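Local coordinates for protein fanconi-associated nuclease 1 homolog (PDB 5Y7Q) that belongs to the FAN1 nuclease family and is a largely helical multidomain protein with HTH, SAP and VRR-NUC domains, modelled here with bound nucleic acid, at residues Q124-L129 and P168-L173; Y242-D247 and G264-P269; P399-H404 and L529-P534. All blocks are in the same frame, centred on the assembly; numbering follows the deposited sequence.

Contact 1: residues Q124-L129 and P168-L173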
# COMPACT_ATOMS: atom_id res chain seq x y z
N GLN A 124 30.31 -10.20 -19.93
CA GLN A 124 29.84 -10.97 -21.08
C GLN A 124 28.78 -12.02 -20.68
O GLN A 124 29.04 -13.23 -20.76
CB GLN A 124 31.02 -11.65 -21.80
CG GLN A 124 30.79 -11.95 -23.30
CD GLN A 124 31.94 -11.50 -24.19
OE1 GLN A 124 32.08 -10.30 -24.46
NE2 GLN A 124 32.76 -12.45 -24.65
N PRO A 125 27.61 -11.59 -20.24
CA PRO A 125 26.50 -12.51 -20.01
C PRO A 125 25.84 -12.87 -21.33
O PRO A 125 26.22 -12.38 -22.39
CB PRO A 125 25.55 -11.69 -19.16
CG PRO A 125 25.71 -10.32 -19.76
CD PRO A 125 27.19 -10.19 -20.03
N THR A 126 24.80 -13.68 -21.23
CA THR A 126 24.01 -14.08 -22.38
C THR A 126 22.72 -13.27 -22.41
O THR A 126 22.05 -13.14 -21.38
CB THR A 126 23.72 -15.58 -22.35
OG1 THR A 126 24.96 -16.28 -22.30
CG2 THR A 126 22.97 -15.99 -23.59
N LEU A 127 22.38 -12.73 -23.57
CA LEU A 127 21.32 -11.75 -23.69
C LEU A 127 20.22 -12.26 -24.61
O LEU A 127 20.49 -12.73 -25.72
CB LEU A 127 21.88 -10.41 -24.20
CG LEU A 127 22.89 -9.74 -23.25
CD1 LEU A 127 23.73 -8.65 -23.92
CD2 LEU A 127 22.17 -9.18 -22.02
N GLU A 128 18.98 -12.21 -24.11
CA GLU A 128 17.81 -12.24 -24.97
C GLU A 128 17.72 -10.93 -25.75
O GLU A 128 18.20 -9.88 -25.31
CB GLU A 128 16.54 -12.46 -24.15
CG GLU A 128 16.42 -13.87 -23.60
CD GLU A 128 16.13 -14.91 -24.69
OE1 GLU A 128 15.47 -14.54 -25.69
OE2 GLU A 128 16.57 -16.08 -24.56
N LEU A 129 17.12 -11.02 -26.94
CA LEU A 129 17.04 -9.86 -27.82
C LEU A 129 16.46 -8.66 -27.10
O LEU A 129 16.91 -7.52 -27.30
CB LEU A 129 16.20 -10.21 -29.04
CG LEU A 129 15.95 -9.12 -30.07
CD1 LEU A 129 17.21 -8.36 -30.47
CD2 LEU A 129 15.36 -9.84 -31.25
N PRO A 168 15.23 -15.70 -31.99
CA PRO A 168 14.88 -16.21 -30.66
C PRO A 168 16.09 -16.61 -29.82
O PRO A 168 16.02 -16.55 -28.59
CB PRO A 168 13.99 -17.42 -30.97
CG PRO A 168 14.55 -17.92 -32.27
CD PRO A 168 15.01 -16.71 -33.04
N GLU A 169 17.20 -17.01 -30.46
CA GLU A 169 18.34 -17.57 -29.75
C GLU A 169 19.15 -16.45 -29.08
O GLU A 169 19.47 -15.44 -29.71
CB GLU A 169 19.22 -18.40 -30.70
CG GLU A 169 20.22 -17.64 -31.58
CD GLU A 169 19.89 -17.72 -33.07
OE1 GLU A 169 20.34 -18.68 -33.74
OE2 GLU A 169 19.18 -16.81 -33.55
N ALA A 170 19.44 -16.63 -27.80
CA ALA A 170 20.22 -15.66 -27.05
C ALA A 170 21.72 -15.84 -27.33
O ALA A 170 22.19 -16.92 -27.68
CB ALA A 170 19.94 -15.79 -25.55
N ARG A 171 22.46 -14.74 -27.19
CA ARG A 171 23.87 -14.68 -27.54
C ARG A 171 24.58 -13.83 -26.50
O ARG A 171 23.97 -13.01 -25.82
CB ARG A 171 24.06 -14.09 -28.95
CG ARG A 171 23.30 -14.81 -30.07
CD ARG A 171 23.09 -13.97 -31.34
NE ARG A 171 22.60 -14.77 -32.47
CZ ARG A 171 22.68 -14.41 -33.75
NH1 ARG A 171 23.23 -13.25 -34.10
NH2 ARG A 171 22.22 -15.22 -34.70
N ARG A 172 25.89 -14.02 -26.38
CA ARG A 172 26.68 -13.01 -25.68
C ARG A 172 26.61 -11.71 -26.49
O ARG A 172 26.24 -11.71 -27.67
CB ARG A 172 28.14 -13.46 -25.50
CG ARG A 172 28.36 -14.90 -24.99
CD ARG A 172 29.83 -15.36 -25.14
NE ARG A 172 29.98 -16.59 -25.94
CZ ARG A 172 30.78 -16.73 -27.01
NH1 ARG A 172 31.54 -15.72 -27.45
NH2 ARG A 172 30.84 -17.90 -27.66
N LEU A 173 26.93 -10.60 -25.83
CA LEU A 173 27.00 -9.33 -26.55
C LEU A 173 28.00 -9.39 -27.71
O LEU A 173 27.75 -8.83 -28.78
CB LEU A 173 27.37 -8.19 -25.60
CG LEU A 173 27.69 -6.82 -26.24
CD1 LEU A 173 26.60 -6.36 -27.20
CD2 LEU A 173 27.93 -5.74 -25.19
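Leu127 and Arg171 face each other across a very short antiparallel pairing and exchange both of their backbone hydrogen bonds. Leu127 N donates a hydrogen bond to Arg171 O at 2.8 Å, nearly straight at 163°. The return bond, from Arg171 N to Leu127 O, is longer at 3.2 Å. As cross-strand partners, Leu127 and Arg171 send their side chains to the same face. There CD1 of Leu127 rests 4.0 Å from CB of Leu173, the two leucines lying side by side and pointing the same way.

Ala170 packs differently: its CB meets CG2 of Thr126 at 3.6 Å. The threonine methyl gets there because CG2 is anti to the backbone N, which leaves OG1 beside that N. Glu128 also bends over Ala170 through chi2 (-71°), bringing OE2 to 3.5 Å from the alanine CB. At the far end CG of Gln124 lies 3.8 Å from CB of Arg172, an aliphatic contact between two solvent-exposed side chains, and CA of Arg172 directs its hydrogen at Pro125 O over 3.4 Å.

Around this, further bonds lie where each strand runs into its helix. The backbone N of Glu128, the N-cap of helix 129-135, bonds to the Gln131 side chain, and the N of Arg172 bonds to that of Glu175 just as helix 173-176 begins. Trp176, against which Arg171 packs, adds a weak hydrogen bond to Leu127 O, while Leu173 reaches Val184 and Phe180. Two minimal strands, each running straight into a helix and enclosing a mainly helical excursion, thus form a small antiparallel ribbon within the SAP domain of this FAN1 homolog.

Contact 2: residues Y242-D247 and G264-P269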
# COMPACT_ATOMS: atom_id res chain seq x y z
N TYR A 242 7.25 -15.69 2.38
CA TYR A 242 6.99 -14.34 1.85
C TYR A 242 7.56 -14.23 0.44
O TYR A 242 6.90 -13.71 -0.47
CB TYR A 242 7.62 -13.28 2.77
CG TYR A 242 7.10 -11.86 2.62
CD1 TYR A 242 7.36 -11.11 1.49
CD2 TYR A 242 6.38 -11.26 3.65
CE1 TYR A 242 6.89 -9.81 1.36
CE2 TYR A 242 5.90 -9.95 3.53
CZ TYR A 242 6.16 -9.23 2.38
OH TYR A 242 5.70 -7.92 2.24
N LEU A 243 8.77 -14.77 0.24
CA LEU A 243 9.37 -14.73 -1.09
C LEU A 243 8.56 -15.55 -2.08
O LEU A 243 8.43 -15.17 -3.25
CB LEU A 243 10.81 -15.22 -1.04
CG LEU A 243 11.72 -14.18 -0.41
CD1 LEU A 243 13.08 -14.76 -0.17
CD2 LEU A 243 11.78 -12.93 -1.28
N HIS A 244 7.99 -16.67 -1.63
CA HIS A 244 7.22 -17.46 -2.57
C HIS A 244 5.93 -16.76 -2.98
O HIS A 244 5.57 -16.73 -4.16
CB HIS A 244 6.91 -18.84 -2.01
CG HIS A 244 6.24 -19.71 -3.02
ND1 HIS A 244 5.05 -20.36 -2.76
CD2 HIS A 244 6.56 -19.98 -4.30
CE1 HIS A 244 4.68 -21.03 -3.84
NE2 HIS A 244 5.58 -20.81 -4.79
N LEU A 245 5.20 -16.21 -2.02
CA LEU A 245 3.99 -15.49 -2.39
C LEU A 245 4.34 -14.34 -3.31
O LEU A 245 3.76 -14.21 -4.39
CB LEU A 245 3.25 -14.99 -1.15
CG LEU A 245 2.88 -16.10 -0.17
CD1 LEU A 245 2.19 -15.53 1.05
CD2 LEU A 245 2.00 -17.12 -0.87
N PHE A 246 5.34 -13.54 -2.92
CA PHE A 246 5.76 -12.41 -3.75
C PHE A 246 6.02 -12.85 -5.18
O PHE A 246 5.51 -12.25 -6.13
CB PHE A 246 6.99 -11.75 -3.14
CG PHE A 246 7.44 -10.50 -3.85
CD1 PHE A 246 8.29 -10.57 -4.95
CD2 PHE A 246 7.05 -9.25 -3.40
CE1 PHE A 246 8.71 -9.42 -5.59
CE2 PHE A 246 7.48 -8.10 -4.04
CZ PHE A 246 8.31 -8.18 -5.13
N ASP A 247 6.79 -13.93 -5.33
CA ASP A 247 7.00 -14.53 -6.65
C ASP A 247 5.67 -14.82 -7.35
O ASP A 247 5.51 -14.53 -8.54
CB ASP A 247 7.83 -15.81 -6.50
CG ASP A 247 8.20 -16.44 -7.84
OD1 ASP A 247 8.65 -15.70 -8.76
OD2 ASP A 247 8.05 -17.68 -7.96
N GLY A 264 1.08 -24.16 -7.45
CA GLY A 264 2.28 -23.77 -6.72
C GLY A 264 2.03 -23.23 -5.33
O GLY A 264 2.85 -23.45 -4.43
N LEU A 265 0.92 -22.53 -5.13
CA LEU A 265 0.54 -22.05 -3.81
C LEU A 265 0.34 -23.21 -2.84
O LEU A 265 0.02 -24.33 -3.24
CB LEU A 265 -0.75 -21.25 -3.88
CG LEU A 265 -0.58 -19.78 -4.17
CD1 LEU A 265 -1.77 -19.04 -3.62
CD2 LEU A 265 0.69 -19.31 -3.53
N PRO A 266 0.53 -22.96 -1.55
CA PRO A 266 0.09 -23.95 -0.56
C PRO A 266 -1.42 -23.92 -0.45
O PRO A 266 -2.05 -22.87 -0.54
CB PRO A 266 0.77 -23.48 0.73
CG PRO A 266 1.02 -22.02 0.51
CD PRO A 266 1.27 -21.85 -0.95
N GLY A 267 -2.01 -25.11 -0.33
CA GLY A 267 -3.42 -25.23 -0.04
C GLY A 267 -3.72 -25.04 1.43
O GLY A 267 -4.68 -24.36 1.80
N GLU A 268 -2.90 -25.65 2.29
CA GLU A 268 -3.08 -25.50 3.73
C GLU A 268 -2.74 -24.07 4.16
O GLU A 268 -1.87 -23.43 3.57
CB GLU A 268 -2.19 -26.49 4.48
CG GLU A 268 -2.42 -27.97 4.13
CD GLU A 268 -1.19 -28.62 3.48
OE1 GLU A 268 -0.54 -27.95 2.64
OE2 GLU A 268 -0.89 -29.78 3.81
N PRO A 269 -3.43 -23.53 5.17
CA PRO A 269 -3.09 -22.19 5.66
C PRO A 269 -1.78 -22.18 6.45
O PRO A 269 -1.39 -23.16 7.09
CB PRO A 269 -4.28 -21.83 6.56
CG PRO A 269 -5.39 -22.72 6.09
CD PRO A 269 -4.72 -24.00 5.72
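His244 turns CG anti to its own backbone N (chi1 -175°), and chi2 of -127° then presents the CE1 corner of the imidazole to Gly264. Leu245, one residue on along helix 236-253, takes a different rotamer: with chi1 at -57° its CG sits beside the backbone N, and CD2 reaches toward Leu265.

The imidazole is met at its edge. Gly264 O lies near the ring plane, its nearest ring atom being CE1, the carbon between the two nitrogens, and the geometry does not make a hydrogen bond of it. CD of Pro266 approaches the same edge at 4.4 Å from ND1. Deeper in, CD2 of Leu245 touches CD2 of Leu265 at 3.7 Å, the two side chains crossing at about a right angle. Tyr270 of the following loop and Arg278 of helix 273-292 also pack on Leu245, itself buried.

Gly264 ends helix 258-264, and its carbonyl, at the C-terminal end of that helix, may carry some extra negative character. A CH...O attraction from CE1 is possible, but with no hydrogen bond between the segments and a leucine pair in van der Waals contact, the chemistry is mainly that of apolar packing.

Contact 3: residues P399-H404 and L529-P534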
# COMPACT_ATOMS: atom_id res chain seq x y z
N PRO A 399 -19.52 34.93 5.97
CA PRO A 399 -19.13 35.44 7.29
C PRO A 399 -19.80 34.62 8.38
O PRO A 399 -21.00 34.32 8.31
CB PRO A 399 -19.62 36.89 7.25
CG PRO A 399 -19.51 37.25 5.82
CD PRO A 399 -19.95 36.02 5.08
N GLY A 400 -19.01 34.23 9.38
CA GLY A 400 -19.49 33.41 10.47
C GLY A 400 -19.37 31.91 10.25
O GLY A 400 -19.37 31.16 11.23
N CYS A 401 -19.26 31.46 9.01
CA CYS A 401 -19.25 30.04 8.71
C CYS A 401 -17.95 29.68 8.02
O CYS A 401 -17.56 30.33 7.04
CB CYS A 401 -20.44 29.66 7.83
SG CYS A 401 -20.73 27.89 7.75
N ALA A 402 -17.27 28.65 8.53
CA ALA A 402 -16.00 28.19 7.96
C ALA A 402 -16.17 26.77 7.47
O ALA A 402 -16.62 25.90 8.22
CB ALA A 402 -14.88 28.24 8.99
N VAL A 403 -15.84 26.51 6.22
CA VAL A 403 -16.10 25.21 5.62
C VAL A 403 -14.78 24.62 5.14
O VAL A 403 -14.00 25.29 4.45
CB VAL A 403 -17.11 25.32 4.46
CG1 VAL A 403 -17.53 23.95 4.01
CG2 VAL A 403 -18.30 26.12 4.91
N HIS A 404 -14.54 23.36 5.49
CA HIS A 404 -13.31 22.67 5.18
C HIS A 404 -13.58 21.37 4.44
O HIS A 404 -14.53 20.64 4.76
CB HIS A 404 -12.53 22.40 6.45
CG HIS A 404 -12.19 23.65 7.20
ND1 HIS A 404 -11.07 24.40 6.92
CD2 HIS A 404 -12.84 24.29 8.20
CE1 HIS A 404 -11.04 25.45 7.73
NE2 HIS A 404 -12.09 25.40 8.52
N LEU A 529 -17.10 17.30 3.59
CA LEU A 529 -16.92 18.62 4.15
C LEU A 529 -17.31 18.64 5.62
O LEU A 529 -18.08 17.81 6.11
CB LEU A 529 -17.74 19.68 3.42
CG LEU A 529 -17.63 19.87 1.92
CD1 LEU A 529 -18.54 21.01 1.51
CD2 LEU A 529 -16.22 20.15 1.47
N ILE A 530 -16.78 19.64 6.30
CA ILE A 530 -17.21 19.94 7.65
C ILE A 530 -17.29 21.47 7.79
O ILE A 530 -16.38 22.20 7.36
CB ILE A 530 -16.25 19.29 8.67
CG1 ILE A 530 -16.81 19.45 10.10
CG2 ILE A 530 -14.80 19.83 8.46
CD1 ILE A 530 -16.20 18.52 11.17
N GLN A 531 -18.38 21.97 8.34
CA GLN A 531 -18.50 23.40 8.53
C GLN A 531 -18.67 23.72 10.01
O GLN A 531 -19.32 22.97 10.76
CB GLN A 531 -19.64 24.02 7.70
CG GLN A 531 -20.79 23.13 7.33
CD GLN A 531 -22.01 23.95 6.89
OE1 GLN A 531 -21.90 25.17 6.69
NE2 GLN A 531 -23.16 23.30 6.75
N PHE A 532 -18.04 24.82 10.42
CA PHE A 532 -17.99 25.26 11.79
C PHE A 532 -18.62 26.64 11.89
O PHE A 532 -18.44 27.49 11.00
CB PHE A 532 -16.56 25.30 12.33
CG PHE A 532 -15.87 23.96 12.35
CD1 PHE A 532 -16.29 22.97 13.23
CD2 PHE A 532 -14.80 23.69 11.50
CE1 PHE A 532 -15.66 21.73 13.25
CE2 PHE A 532 -14.17 22.47 11.52
CZ PHE A 532 -14.59 21.49 12.39
N TRP A 533 -19.34 26.84 12.98
CA TRP A 533 -19.83 28.15 13.38
C TRP A 533 -19.17 28.38 14.73
O TRP A 533 -19.68 27.92 15.77
CB TRP A 533 -21.35 28.19 13.46
CG TRP A 533 -22.12 27.97 12.15
CD1 TRP A 533 -22.57 28.95 11.29
CD2 TRP A 533 -22.58 26.72 11.61
NE1 TRP A 533 -23.26 28.38 10.25
CE2 TRP A 533 -23.30 27.02 10.42
CE3 TRP A 533 -22.46 25.38 12.00
CZ2 TRP A 533 -23.87 26.02 9.61
CZ3 TRP A 533 -23.03 24.39 11.20
CH2 TRP A 533 -23.73 24.72 10.02
N PRO A 534 -17.97 28.98 14.75
CA PRO A 534 -17.22 29.13 16.02
C PRO A 534 -17.90 29.99 17.04
O PRO A 534 -17.53 29.90 18.22
CB PRO A 534 -15.88 29.74 15.58
CG PRO A 534 -16.09 30.21 14.17
CD PRO A 534 -17.13 29.29 13.58
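Ala402 to His404 and Ile530 to Phe532 pair as antiparallel strands at the edge of the mixed five-stranded sheet of the VRR-NUC nuclease fold. Strand 402-405 is outermost in this chain, and strand 529-533 lies between it and strand 538-545. The short axes run 161° apart in direction, and four backbone hydrogen bonds define the register. Around the Ala402-Phe532 pair, Ala402 N bonds to Phe532 O at 3.0 Å and Phe532 N to Ala402 O at 2.8 Å. Around His404-Ile530, His404 N to Ile530 O and Ile530 N to His404 O both measure 2.9 Å. Between them Val403 and Gln531 form a non-hydrogen-bonded pair, their CA atoms 4.2 Å apart.

The two faces are covered by different helices. Val403 shares one with Gln531, lying alongside its aliphatic CB, and its CG1 meets CD1 of neighbouring Leu529 at 4.0 Å; Leu396 and Val392 of helix 388-396 cover this side. Ala402, His404, Ile530 and Phe532 occupy the other face, where helix 493-502 packs on Ala402, His404 and Phe532. There CD2 of His404 approaches the edge of the Phe532 ring, 3.9 Å from its CD2, as the side chains cross at about a right angle. Gln498 of that helix takes the hydrogen bond of His404 NE2, which would restrict rotation of the imidazole, and Leu495 touches both side chains.

Beyond the regular pairing, Trp533 folds its end back toward Cys401, and Arg538 makes a cation-pi contact with the indole. Cys401 carries SG anti to the backbone N (chi1 -166°), which sets the sulfur over one face of the Trp533 indole, 4.0 Å from the centroid of the five-membered ring and 28° off its normal.

No helix or strand is shared among the three contacts, which follow one another along the chain. Contacts 1 and 3 both join antiparallel strands, but the first is an isolated two-stranded ribbon with a single bonded pair and half of its touching residues exposed, whereas the third is part of a larger sheet covered by helices on its two faces, and most of its touching residues are buried. Contact 2 joins a helix to a loop through side chains and one carbonyl, and covers far less surface. Contacts 1 and 3 lie on opposite sides of the chain's centre, their nearest atoms about 52 Å apart; contact 2 lies nearer that centre, about 17 Å from contact 1 between nearest atoms.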